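Local coordinates for protein putative short-chain oxidoreductase (Thermus thermophilus, PDB 2YUT) that binds NADP in a Rossmann-fold domain and, as a member of the short-chain dehydrogenase/reductase family, probably acts as an oxidoreductase, at residues A[9-21]-A[183-195]. Sequence-based numbering, arbitrary orientation.
Sequences TGGLGGAFARALK and LSPEEAARKVLEG. With NAP (NADP nicotinamide-adenine-dinucleotide phosphate), chain B.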
loop_
_atom_site.group_PDB
_atom_site.type_symbol
_atom_site.label_atom_id
_atom_site.label_comp_id
_atom_site.label_asym_id
_atom_site.label_seq_id
_atom_site.Cartn_x
_atom_site.Cartn_y
_atom_site.Cartn_z
ATOM N N THR A 9 -5.198 23.161 -2.646
ATOM C CA THR A 9 -6.364 23.630 -1.901
ATOM C C THR A 9 -6.411 23.079 -0.477
ATOM O O THR A 9 -7.322 23.402 0.285
ATOM C CB THR A 9 -7.664 23.213 -2.598
ATOM O OG1 THR A 9 -7.610 21.808 -2.874
ATOM C CG2 THR A 9 -7.862 23.991 -3.898
ATOM N N GLY A 10 -5.441 22.241 -0.120
ATOM C CA GLY A 10 -5.424 21.675 1.221
ATOM C C GLY A 10 -4.666 22.537 2.215
ATOM O O GLY A 10 -4.183 23.614 1.866
ATOM N N GLY A 11 -4.552 22.062 3.453
ATOM C CA GLY A 11 -3.848 22.818 4.476
ATOM C C GLY A 11 -2.371 23.002 4.180
ATOM O O GLY A 11 -1.866 24.128 4.197
ATOM N N LEU A 12 -1.667 21.900 3.924
ATOM C CA LEU A 12 -0.240 21.963 3.614
ATOM C C LEU A 12 0.004 22.616 2.256
ATOM O O LEU A 12 0.898 23.451 2.109
ATOM C CB LEU A 12 0.382 20.562 3.599
ATOM C CG LEU A 12 1.005 19.978 4.873
ATOM C CD1 LEU A 12 2.134 20.893 5.363
ATOM C CD2 LEU A 12 -0.062 19.817 5.939
ATOM N N GLY A 13 -0.792 22.220 1.266
ATOM C CA GLY A 13 -0.642 22.753 -0.078
ATOM C C GLY A 13 -0.709 24.269 -0.126
ATOM O O GLY A 13 0.075 24.907 -0.834
ATOM N N GLY A 14 -1.653 24.837 0.621
ATOM C CA GLY A 14 -1.811 26.278 0.672
ATOM C C GLY A 14 -0.596 26.954 1.292
ATOM O O GLY A 14 -0.181 28.022 0.844
ATOM N N ALA A 15 -0.026 26.332 2.324
ATOM C CA ALA A 15 1.153 26.880 2.995
ATOM C C ALA A 15 2.335 26.867 2.037
ATOM O O ALA A 15 3.101 27.823 1.980
ATOM C CB ALA A 15 1.483 26.072 4.236
ATOM N N PHE A 16 2.481 25.773 1.292
ATOM C CA PHE A 16 3.560 25.666 0.318
ATOM C C PHE A 16 3.375 26.704 -0.784
ATOM O O PHE A 16 4.344 27.316 -1.226
ATOM C CB PHE A 16 3.589 24.270 -0.309
ATOM C CG PHE A 16 4.338 23.256 0.505
ATOM C CD1 PHE A 16 5.726 23.290 0.572
ATOM C CD2 PHE A 16 3.656 22.268 1.211
ATOM C CE1 PHE A 16 6.432 22.350 1.329
ATOM C CE2 PHE A 16 4.352 21.324 1.973
ATOM C CZ PHE A 16 5.742 21.367 2.030
ATOM N N ALA A 17 2.132 26.897 -1.221
ATOM C CA ALA A 17 1.840 27.859 -2.282
ATOM C C ALA A 17 2.238 29.281 -1.888
ATOM O O ALA A 17 2.871 29.990 -2.671
ATOM C CB ALA A 17 0.359 27.813 -2.646
ATOM N N ARG A 18 1.871 29.693 -0.677
ATOM C CA ARG A 18 2.202 31.034 -0.209
ATOM C C ARG A 18 3.698 31.175 0.047
ATOM O O ARG A 18 4.260 32.242 -0.161
ATOM C CB ARG A 18 1.415 31.369 1.061
ATOM C CG ARG A 18 -0.084 31.460 0.809
ATOM C CD ARG A 18 -0.862 31.902 2.032
ATOM N NE ARG A 18 -2.258 32.150 1.684
ATOM C CZ ARG A 18 -3.225 31.239 1.745
ATOM N NH1 ARG A 18 -2.961 30.004 2.154
ATOM N NH2 ARG A 18 -4.456 31.561 1.372
ATOM N N ALA A 19 4.342 30.093 0.480
ATOM C CA ALA A 19 5.775 30.121 0.755
ATOM C C ALA A 19 6.611 30.155 -0.520
ATOM O O ALA A 19 7.767 30.578 -0.495
ATOM C CB ALA A 19 6.174 28.904 1.593
ATOM N N LEU A 20 6.026 29.727 -1.635
ATOM C CA LEU A 20 6.753 29.678 -2.902
ATOM C C LEU A 20 6.211 30.615 -3.979
ATOM O O LEU A 20 6.588 30.501 -5.147
ATOM C CB LEU A 20 6.737 28.234 -3.427
ATOM C CG LEU A 20 7.437 27.191 -2.541
ATOM C CD1 LEU A 20 6.958 25.782 -2.880
ATOM C CD2 LEU A 20 8.945 27.312 -2.728
ATOM N N LYS A 21 5.350 31.551 -3.595
ATOM C CA LYS A 21 4.750 32.465 -4.564
ATOM C C LYS A 21 5.707 33.257 -5.465
ATOM O O LYS A 21 5.309 33.735 -6.526
ATOM C CB LYS A 21 3.782 33.424 -3.862
ATOM C CG LYS A 21 4.405 34.322 -2.818
ATOM C CD LYS A 21 3.431 35.429 -2.424
ATOM C CE LYS A 21 3.008 36.246 -3.643
ATOM N NZ LYS A 21 2.112 37.389 -3.304
ATOM N N LEU A 183 1.133 20.823 14.511
ATOM C CA LEU A 183 1.828 21.972 13.932
ATOM C C LEU A 183 0.922 22.797 13.034
ATOM O O LEU A 183 -0.081 22.302 12.523
ATOM C CB LEU A 183 3.016 21.516 13.084
ATOM C CG LEU A 183 4.094 20.621 13.689
ATOM C CD1 LEU A 183 5.107 20.275 12.602
ATOM C CD2 LEU A 183 4.765 21.326 14.850
ATOM N N SER A 184 1.284 24.062 12.845
ATOM C CA SER A 184 0.527 24.924 11.958
ATOM C C SER A 184 1.006 24.477 10.583
ATOM O O SER A 184 2.167 24.102 10.423
ATOM C CB SER A 184 0.885 26.401 12.186
ATOM O OG SER A 184 2.256 26.643 11.921
ATOM N N PRO A 185 0.121 24.483 9.576
ATOM C CA PRO A 185 0.595 24.054 8.259
ATOM C C PRO A 185 1.779 24.886 7.755
ATOM O O PRO A 185 2.674 24.360 7.095
ATOM C CB PRO A 185 -0.656 24.166 7.379
ATOM C CG PRO A 185 -1.541 25.136 8.113
ATOM C CD PRO A 185 -1.318 24.784 9.557
ATOM N N GLU A 186 1.795 26.174 8.092
ATOM C CA GLU A 186 2.883 27.055 7.670
ATOM C C GLU A 186 4.221 26.586 8.226
ATOM O O GLU A 186 5.237 26.625 7.537
ATOM C CB GLU A 186 2.626 28.497 8.128
ATOM C CG GLU A 186 1.493 29.212 7.398
ATOM C CD GLU A 186 0.116 28.815 7.896
ATOM O OE1 GLU A 186 0.023 28.096 8.914
ATOM O OE2 GLU A 186 -0.879 29.236 7.269
ATOM N N GLU A 187 4.215 26.140 9.478
ATOM C CA GLU A 187 5.432 25.662 10.123
ATOM C C GLU A 187 5.927 24.359 9.481
ATOM O O GLU A 187 7.128 24.174 9.283
ATOM C CB GLU A 187 5.180 25.436 11.621
ATOM C CG GLU A 187 6.433 25.088 12.404
ATOM C CD GLU A 187 7.425 26.243 12.480
ATOM O OE1 GLU A 187 7.256 27.249 11.753
ATOM O OE2 GLU A 187 8.384 26.141 13.270
ATOM N N ALA A 188 5.005 23.454 9.163
ATOM C CA ALA A 188 5.381 22.182 8.539
ATOM C C ALA A 188 6.021 22.441 7.175
ATOM O O ALA A 188 7.042 21.854 6.830
ATOM C CB ALA A 188 4.150 21.284 8.383
ATOM N N ALA A 189 5.416 23.334 6.403
ATOM C CA ALA A 189 5.944 23.672 5.088
ATOM C C ALA A 189 7.322 24.326 5.216
ATOM O O ALA A 189 8.223 24.052 4.418
ATOM C CB ALA A 189 4.979 24.613 4.361
ATOM N N ARG A 190 7.486 25.188 6.217
ATOM C CA ARG A 190 8.769 25.865 6.419
ATOM C C ARG A 190 9.862 24.838 6.710
ATOM O O ARG A 190 10.948 24.892 6.136
ATOM C CB ARG A 190 8.682 26.864 7.580
ATOM C CG ARG A 190 10.011 27.582 7.868
ATOM C CD ARG A 190 9.927 28.505 9.086
ATOM N NE ARG A 190 9.852 27.776 10.357
ATOM C CZ ARG A 190 10.855 27.083 10.898
ATOM N NH1 ARG A 190 12.035 27.010 10.289
ATOM N NH2 ARG A 190 10.684 26.469 12.061
ATOM N N LYS A 191 9.568 23.898 7.601
ATOM C CA LYS A 191 10.535 22.867 7.949
ATOM C C LYS A 191 10.860 21.980 6.754
ATOM O O LYS A 191 12.014 21.603 6.552
ATOM C CB LYS A 191 10.016 22.018 9.113
ATOM C CG LYS A 191 10.029 22.758 10.449
ATOM C CD LYS A 191 9.758 21.818 11.610
ATOM C CE LYS A 191 9.933 22.526 12.943
ATOM N NZ LYS A 191 9.720 21.598 14.084
ATOM N N VAL A 192 9.853 21.647 5.950
ATOM C CA VAL A 192 10.109 20.815 4.784
ATOM C C VAL A 192 11.023 21.575 3.832
ATOM O O VAL A 192 12.067 21.071 3.429
ATOM C CB VAL A 192 8.803 20.434 4.056
ATOM C CG1 VAL A 192 9.126 19.720 2.752
ATOM C CG2 VAL A 192 7.963 19.535 4.945
ATOM N N LEU A 193 10.634 22.798 3.490
ATOM C CA LEU A 193 11.432 23.621 2.594
ATOM C C LEU A 193 12.846 23.796 3.147
ATOM O O LEU A 193 13.811 23.868 2.388
ATOM C CB LEU A 193 10.765 24.985 2.398
ATOM C CG LEU A 193 9.467 24.955 1.588
ATOM C CD1 LEU A 193 8.873 26.350 1.481
ATOM C CD2 LEU A 193 9.755 24.400 0.205
ATOM N N GLU A 194 12.967 23.856 4.469
ATOM C CA GLU A 194 14.269 24.001 5.111
ATOM C C GLU A 194 15.045 22.691 4.953
ATOM O O GLU A 194 16.240 22.699 4.688
ATOM C CB GLU A 194 14.089 24.344 6.594
ATOM C CG GLU A 194 15.343 24.856 7.281
ATOM C CD GLU A 194 15.040 25.540 8.603
ATOM O OE1 GLU A 194 14.519 24.870 9.521
ATOM O OE2 GLU A 194 15.319 26.753 8.719
ATOM N N GLY A 195 14.361 21.564 5.113
ATOM C CA GLY A 195 15.026 20.280 4.946
ATOM C C GLY A 195 15.605 20.163 3.542
ATOM O O GLY A 195 16.623 19.502 3.334
HETATM P PA NAP B . -5.960 18.360 3.420
HETATM O O1A NAP B . -7.328 17.530 3.590
HETATM O O2A NAP B . -6.003 19.686 4.077
HETATM O O5B NAP B . -5.718 18.479 1.835
HETATM C C5B NAP B . -5.803 17.320 1.004
HETATM C C4B NAP B . -5.557 17.699 -0.456
HETATM O O4B NAP B . -5.636 16.501 -1.248
HETATM C C3B NAP B . -6.661 18.637 -0.954
HETATM O O3B NAP B . -6.095 19.652 -1.788
HETATM C C2B NAP B . -7.532 17.702 -1.792
HETATM O O2B NAP B . -8.146 18.444 -2.849
HETATM C C1B NAP B . -6.420 16.848 -2.398
HETATM N N9A NAP B . -6.990 15.639 -3.033
HETATM C C8A NAP B . -7.625 14.654 -2.400
HETATM N N7A NAP B . -8.031 13.747 -3.286
HETATM C C5A NAP B . -7.651 14.157 -4.492
HETATM C C6A NAP B . -7.805 13.653 -5.777
HETATM N N6A NAP B . -8.445 12.504 -5.978
HETATM N N1A NAP B . -7.302 14.345 -6.809
HETATM C C2A NAP B . -6.667 15.489 -6.617
HETATM N N3A NAP B . -6.504 15.999 -5.410
HETATM C C4A NAP B . -6.983 15.362 -4.333
HETATM O O3 NAP B . -4.806 17.388 3.986
HETATM P PN NAP B . -3.346 17.916 4.415
HETATM O O1N NAP B . -3.263 17.969 5.893
HETATM O O2N NAP B . -2.999 19.131 3.644
HETATM O O5D NAP B . -2.381 16.716 3.944
HETATM C C5D NAP B . -1.517 16.868 2.815
HETATM C C4D NAP B . -0.595 15.656 2.654
HETATM O O4D NAP B . 0.153 15.533 3.880
HETATM C C3D NAP B . -1.409 14.367 2.521
HETATM O O3D NAP B . -0.665 13.357 1.835
HETATM C C2D NAP B . -1.590 13.978 3.986
HETATM O O2D NAP B . -1.865 12.581 4.125
HETATM C C1D NAP B . -0.168 14.260 4.466
HETATM N N1N NAP B . -0.043 14.267 5.941
HETATM C C2N NAP B . -0.877 15.086 6.713
HETATM C C3N NAP B . -0.758 15.085 8.098
HETATM C C7N NAP B . -1.663 15.985 8.943
HETATM O O7N NAP B . -1.704 15.872 10.166
HETATM N N7N NAP B . -2.383 16.864 8.251
HETATM C C4N NAP B . 0.186 14.272 8.715
HETATM C C5N NAP B . 1.017 13.458 7.953
HETATM C C6N NAP B . 0.907 13.451 6.568
HETATM P P2B NAP B . -9.600 19.119 -2.684
HETATM O O1X NAP B . -9.695 19.708 -1.189
HETATM O O2X NAP B . -9.582 20.386 -3.679
HETATM O O3X NAP B . -10.698 18.175 -2.990
HETATM O O HOH W 1 -1.528 28.781 4.105
#
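Ala189 sets its methyl squarely over the Phe16 ring, a CH-pi contact with CB 3.9 Å from the ring centroid and only 2° off the normal. The same methyl meets Ala15 CB at 3.8 Å, and residues this small let helices 11-19 and 185-195 approach to 8.2 Å between axes, crossing at -60°. A chi1 of -84° swings the Phe16 ring away from its own carbonyl, on the side of the backbone N, and carries CZ and CE1 across to the other helix. There the branched Val192 fills in at the ring edge, CB 3.8 Å from Phe16 CZ, while Leu193 passes obliquely and sends CD1 to Ala19 CB and CD2 to Leu20 CD2.

At the N-terminal ends the fit is equally close: Pro185 CB rests 3.4 Å from Gly11 O, and Ala15 CB packs on Pro185 O. Proline suits the first turn of a helix, where its nitrogen need not donate, and Ser184 OG caps the turn by accepting from Glu187 N. Leu12 divides its branches, CD1 touching Ala188 CB and CD2 facing the NADP diphosphate. The glycine-rich turn typical of the family leaves the backbone close to the cofactor: Gly11 N donates to O2A and Leu12 N to O2N of NADP.

The outer side is looser and polar. Arg18 NH1 and Glu186 OE2 stand 5.6 Å apart with a water between them, weakly held by the arginine, and Arg190 grips Glu187 side-on through NE and NH2, turned from the interface.

Deeper, just past the end of helix 11-19, Leu20 packs on Val3 and Ile5 of strand 2-6, joining this helix to the parallel sheet; it is flanked by helix 32-42, where Arg18 pairs with Glu41, and by helix 185-196, whose Val192 meets Leu164 beyond strand 158-162.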